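Local coordinates for protein beta-1,3-glucosyltransferase (Paecilomyces sp. J18, PDB 5JVV) that is a fungal enzyme of the glucosyltransferase kind, a single disulfide-bridged chain built around two largely antiparallel beta sheets, at residues 139-144 / 163-168; 63-68 / 272-277. All blocks are in the same frame, centred on the assembly; numbering follows the deposited sequence.

The two contacts sit in separate parts of one chain. Their centres are 34 Å apart, and their nearest atoms are about 19 Å apart, so they do not touch. Along the sequence, interaction 1 is nested inside the long loop closed by interaction 2. Interaction 1 is buried and packs a loop against the edge region of the mixed sheet. Interaction 2 lies at the surface, where a beta turn rests on helix 269-279. Both are mainly apolar, and both lie beside disulfides. Cys139 and Cys165 belong to two separate bridges at interaction 1, and Cys273 to a third at interaction 2.

Interaction 1 (139-144 / 163-168); sequences CEITSD and AGCVVQ
Ile141 meets Cys165 and Val167 in a small apolar cluster, and its side chain makes every direct contact between 139-144 and 163-168. Its CD1 reaches furthest and touches two residues of the strand. It lies 3.8 Å from Cys165 CB and 3.9 Å from Val167 CG2. CG1 of Ile141 rests 4.0 Å from the same Cys165 CB. The other branch goes to the sulfur, with Ile141 CG2 4.1 Å from Cys165 SG. The chi1 of Ile141 is 55°, which sets CG1 between its own N and carbonyl carbon and leaves CG2 beside the N. With CB already directed at the strand, this rotation brings both branches to it. The side chains of Ile141 and Val167 cross at a slant.

The loop after strand 130-134 lies on one face of strand 165-168. That strand pairs antiparallel with 130-134 and 150-153, in a probable family 16 glycoside hydrolase jelly roll. Cys165 and Val167, two apart on that strand, both point toward the loop, while Val166 points away. Phe226 of strand 224-226 touches all three contact residues, and Thr151 touches Ile141 and Val167.

Covalent bonds tie down both segments. Cys165 is bridged to Cys156, and Cys139 to Cys230. Polar links also hold the loop from outside the contact. The backbone of Ile141 is hydrogen-bonded to that of Asn154, and Asp144 OD1 accepts from Thr151 N.

Interaction 2 (63-68 / 272-277); sequences LSLTDI and SCIDFV
Leu65 lies against Ile274 and Asp275 on one side of helix 269-279. Its CD2 sits 4.0 Å from Asp275 CA, so the methyl rests on the helix backbone. Asp275 OD1 is 4.2 Å from the same CD2, a loose approach. Ile274 CG2 meets the turn twice. It is 3.8 Å from Leu65 O and 4.3 Å from Leu65 CD2. Ile274 points toward the turn, and its chi1 of -69° turns CG2 away from the backbone N onto Leu65.

A type I beta turn from Ser64 to Asp67 presents Leu65. Asp67 N is hydrogen-bonded to Ser64 O at 3.1 Å and closes it. Ser64 OG also accepts from Thr66 N at 3.1 Å, an ST turn nested within the beta turn.

Further out, Leu63 and Ala278 are joined by a backbone hydrogen bond, which ties the loop to the end of the helix. Cys273 is bridged to Cys248. Asp275 OD2 is hydrogen-bonded to Thr265 OG1, which would restrain the carboxylate; its other oxygen, OD1, is the one near Leu65 CD2.

A few loose methyl contacts, one to a carbonyl oxygen, suggest modest, undirected attraction, with the turn held mostly by its hydrogen bonds.

Interaction 1 (139-144 / 163-168)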
loop_
_atom_site.group_PDB
_atom_site.type_symbol
_atom_site.label_atom_id
_atom_site.label_comp_id
_atom_site.label_asym_id
_atom_site.label_seq_id
_atom_site.Cartn_x
_atom_site.Cartn_y
_atom_site.Cartn_z
ATOM N N CYS A 139 -11.253 -19.277 -2.286
ATOM C CA CYS A 139 -10.628 -19.101 -0.981
ATOM C C CYS A 139 -11.552 -18.271 -0.114
ATOM O O CYS A 139 -11.818 -17.107 -0.435
ATOM C CB CYS A 139 -9.302 -18.337 -1.129
ATOM S SG CYS A 139 -7.978 -19.193 -1.998
ATOM N N GLU A 140 -12.041 -18.857 0.969
ATOM C CA GLU A 140 -12.813 -18.129 1.973
ATOM C C GLU A 140 -11.962 -17.999 3.227
ATOM O O GLU A 140 -11.481 -19.004 3.759
ATOM C CB GLU A 140 -14.106 -18.885 2.314
ATOM C CG GLU A 140 -14.957 -18.209 3.399
ATOM C CD GLU A 140 -16.033 -19.112 4.001
ATOM O OE1 GLU A 140 -16.649 -18.698 5.016
ATOM O OE2 GLU A 140 -16.267 -20.233 3.487
ATOM N N ILE A 141 -11.763 -16.776 3.711
ATOM C CA ILE A 141 -11.015 -16.590 4.955
ATOM C C ILE A 141 -11.956 -16.782 6.147
ATOM O O ILE A 141 -13.101 -16.310 6.137
ATOM C CB ILE A 141 -10.276 -15.230 5.023
ATOM C CG1 ILE A 141 -11.228 -14.048 4.794
ATOM C CG2 ILE A 141 -9.177 -15.172 3.973
ATOM C CD1 ILE A 141 -10.540 -12.696 5.060
ATOM N N THR A 142 -11.486 -17.504 7.158
ATOM C CA THR A 142 -12.348 -17.925 8.262
ATOM C C THR A 142 -11.686 -17.748 9.629
ATOM O O THR A 142 -12.060 -18.420 10.598
ATOM C CB THR A 142 -12.764 -19.404 8.116
ATOM O OG1 THR A 142 -11.596 -20.242 8.124
ATOM C CG2 THR A 142 -13.535 -19.631 6.816
ATOM N N SER A 143 -10.709 -16.848 9.708
ATOM C CA SER A 143 -9.940 -16.669 10.938
ATOM C C SER A 143 -10.233 -15.339 11.635
ATOM O O SER A 143 -9.349 -14.764 12.273
ATOM C CB SER A 143 -8.438 -16.808 10.652
ATOM O OG SER A 143 -8.121 -18.145 10.288
ATOM N N ASP A 144 -11.473 -14.859 11.526
ATOM C CA ASP A 144 -11.865 -13.574 12.119
ATOM C C ASP A 144 -11.748 -13.587 13.650
ATOM O O ASP A 144 -11.826 -12.541 14.302
ATOM C CB ASP A 144 -13.276 -13.155 11.651
ATOM C CG ASP A 144 -13.692 -11.769 12.166
ATOM O OD1 ASP A 144 -13.223 -10.736 11.620
ATOM O OD2 ASP A 144 -14.510 -11.711 13.110
ATOM N N ALA A 163 -14.550 -7.550 -5.134
ATOM C CA ALA A 163 -14.125 -6.997 -3.852
ATOM C C ALA A 163 -12.892 -7.696 -3.290
ATOM O O ALA A 163 -12.054 -7.063 -2.646
ATOM C CB ALA A 163 -15.263 -7.050 -2.845
ATOM N N GLY A 164 -12.786 -9.001 -3.529
ATOM C CA GLY A 164 -11.748 -9.792 -2.887
ATOM C C GLY A 164 -12.093 -9.972 -1.421
ATOM O O GLY A 164 -13.188 -9.606 -0.993
ATOM N N CYS A 165 -11.185 -10.563 -0.643
ATOM C CA CYS A 165 -11.414 -10.694 0.788
ATOM C C CYS A 165 -10.735 -9.547 1.521
ATOM O O CYS A 165 -9.533 -9.311 1.368
ATOM C CB CYS A 165 -10.959 -12.062 1.317
ATOM S SG CYS A 165 -9.270 -12.518 0.876
ATOM N N VAL A 166 -11.529 -8.827 2.302
ATOM C CA VAL A 166 -11.126 -7.543 2.851
ATOM C C VAL A 166 -11.199 -7.588 4.364
ATOM O O VAL A 166 -12.204 -8.029 4.926
ATOM C CB VAL A 166 -12.076 -6.437 2.360
ATOM C CG1 VAL A 166 -11.737 -5.114 3.020
ATOM C CG2 VAL A 166 -12.039 -6.336 0.831
ATOM N N VAL A 167 -10.129 -7.142 5.023
ATOM C CA VAL A 167 -10.118 -6.988 6.474
ATOM C C VAL A 167 -9.790 -5.532 6.806
ATOM O O VAL A 167 -8.768 -4.985 6.357
ATOM C CB VAL A 167 -9.085 -7.924 7.150
ATOM C CG1 VAL A 167 -9.087 -7.744 8.675
ATOM C CG2 VAL A 167 -9.363 -9.376 6.793
ATOM N N GLN A 168 -10.669 -4.890 7.569
ATOM C CA GLN A 168 -10.439 -3.509 7.991
ATOM C C GLN A 168 -9.512 -3.464 9.200
ATOM O O GLN A 168 -9.736 -4.156 10.196
ATOM C CB GLN A 168 -11.771 -2.830 8.331
ATOM C CG GLN A 168 -11.600 -1.439 8.948
ATOM C CD GLN A 168 -12.918 -0.769 9.293
ATOM O OE1 GLN A 168 -13.630 -1.201 10.201
ATOM N NE2 GLN A 168 -13.244 0.301 8.572
#

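Interaction 2 (63-68 / 272-277)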
loop_
_atom_site.group_PDB
_atom_site.type_symbol
_atom_site.label_atom_id
_atom_site.label_comp_id
_atom_site.label_asym_id
_atom_site.label_seq_id
_atom_site.Cartn_x
_atom_site.Cartn_y
_atom_site.Cartn_z
ATOM N N LEU A 63 -3.173 21.797 -12.627
ATOM C CA LEU A 63 -3.167 20.964 -13.824
ATOM C C LEU A 63 -4.441 21.079 -14.639
ATOM O O LEU A 63 -5.516 21.389 -14.115
ATOM C CB LEU A 63 -2.985 19.495 -13.434
ATOM C CG LEU A 63 -1.802 19.186 -12.527
ATOM C CD1 LEU A 63 -1.836 17.738 -12.096
ATOM C CD2 LEU A 63 -0.499 19.502 -13.268
ATOM N N SER A 64 -4.319 20.820 -15.938
ATOM C CA SER A 64 -5.497 20.716 -16.797
ATOM C C SER A 64 -6.336 19.504 -16.417
ATOM O O SER A 64 -5.806 18.471 -15.992
ATOM C CB SER A 64 -5.077 20.593 -18.252
ATOM O OG SER A 64 -6.220 20.362 -19.062
ATOM N N LEU A 65 -7.650 19.614 -16.578
ATOM C CA LEU A 65 -8.522 18.475 -16.310
ATOM C C LEU A 65 -8.295 17.347 -17.316
ATOM O O LEU A 65 -8.681 16.207 -17.073
ATOM C CB LEU A 65 -9.990 18.900 -16.324
ATOM C CG LEU A 65 -10.418 20.001 -15.357
ATOM C CD1 LEU A 65 -11.928 20.177 -15.413
ATOM C CD2 LEU A 65 -9.949 19.670 -13.948
ATOM N N THR A 66 -7.662 17.664 -18.440
ATOM C CA THR A 66 -7.357 16.648 -19.445
ATOM C C THR A 66 -5.864 16.313 -19.503
ATOM O O THR A 66 -5.388 15.702 -20.459
ATOM C CB THR A 66 -7.907 17.041 -20.842
ATOM O OG1 THR A 66 -7.354 18.292 -21.262
ATOM C CG2 THR A 66 -9.419 17.169 -20.793
ATOM N N ASP A 67 -5.129 16.714 -18.469
ATOM C CA ASP A 67 -3.753 16.275 -18.295
ATOM C C ASP A 67 -3.766 14.773 -18.027
ATOM O O ASP A 67 -4.798 14.215 -17.630
ATOM C CB ASP A 67 -3.134 17.006 -17.099
ATOM C CG ASP A 67 -1.622 17.065 -17.159
ATOM O OD1 ASP A 67 -1.084 18.122 -17.554
ATOM O OD2 ASP A 67 -0.976 16.058 -16.804
ATOM N N ILE A 68 -2.622 14.118 -18.228
ATOM C CA ILE A 68 -2.463 12.711 -17.875
ATOM C C ILE A 68 -2.794 12.523 -16.397
ATOM O O ILE A 68 -3.497 11.587 -16.015
ATOM C CB ILE A 68 -1.010 12.237 -18.147
ATOM C CG1 ILE A 68 -0.706 12.290 -19.648
ATOM C CG2 ILE A 68 -0.787 10.834 -17.618
ATOM C CD1 ILE A 68 0.746 12.001 -20.004
ATOM N N SER A 272 -15.430 14.941 -10.423
ATOM C CA SER A 272 -15.212 15.776 -9.235
ATOM C C SER A 272 -13.868 15.482 -8.602
ATOM O O SER A 272 -13.178 16.394 -8.133
ATOM C CB SER A 272 -16.337 15.579 -8.220
ATOM O OG SER A 272 -17.579 15.980 -8.783
ATOM N N CYS A 273 -13.495 14.207 -8.587
ATOM C CA CYS A 273 -12.199 13.795 -8.067
ATOM C C CYS A 273 -11.068 14.442 -8.873
ATOM O O CYS A 273 -10.106 14.974 -8.309
ATOM C CB CYS A 273 -12.093 12.273 -8.132
ATOM S SG CYS A 273 -10.595 11.632 -7.341
ATOM N N ILE A 274 -11.192 14.398 -10.198
ATOM C CA ILE A 274 -10.170 14.978 -11.070
ATOM C C ILE A 274 -10.073 16.480 -10.828
ATOM O O ILE A 274 -8.967 17.035 -10.742
ATOM C CB ILE A 274 -10.449 14.652 -12.550
ATOM C CG1 ILE A 274 -10.233 13.161 -12.792
ATOM C CG2 ILE A 274 -9.512 15.448 -13.456
ATOM C CD1 ILE A 274 -10.737 12.668 -14.152
ATOM N N ASP A 275 -11.222 17.139 -10.688
ATOM C CA ASP A 275 -11.248 18.571 -10.364
ATOM C C ASP A 275 -10.445 18.892 -9.093
ATOM O O ASP A 275 -9.620 19.789 -9.094
ATOM C CB ASP A 275 -12.699 19.075 -10.260
ATOM C CG ASP A 275 -12.792 20.582 -10.078
ATOM O OD1 ASP A 275 -12.033 21.327 -10.734
ATOM O OD2 ASP A 275 -13.636 21.032 -9.274
ATOM N N PHE A 276 -10.666 18.132 -8.024
ATOM C CA PHE A 276 -9.967 18.364 -6.767
ATOM C C PHE A 276 -8.461 18.156 -6.944
ATOM O O PHE A 276 -7.648 19.017 -6.569
ATOM C CB PHE A 276 -10.524 17.416 -5.699
ATOM C CG PHE A 276 -10.068 17.729 -4.302
ATOM C CD1 PHE A 276 -10.909 18.398 -3.420
ATOM C CD2 PHE A 276 -8.808 17.340 -3.861
ATOM C CE1 PHE A 276 -10.485 18.683 -2.121
ATOM C CE2 PHE A 276 -8.388 17.614 -2.565
ATOM C CZ PHE A 276 -9.225 18.294 -1.699
ATOM N N VAL A 277 -8.085 17.023 -7.531
ATOM C CA VAL A 277 -6.667 16.696 -7.682
ATOM C C VAL A 277 -5.959 17.681 -8.618
ATOM O O VAL A 277 -4.838 18.117 -8.346
ATOM C CB VAL A 277 -6.477 15.243 -8.161
ATOM C CG1 VAL A 277 -5.014 14.965 -8.442
ATOM C CG2 VAL A 277 -7.009 14.272 -7.120
#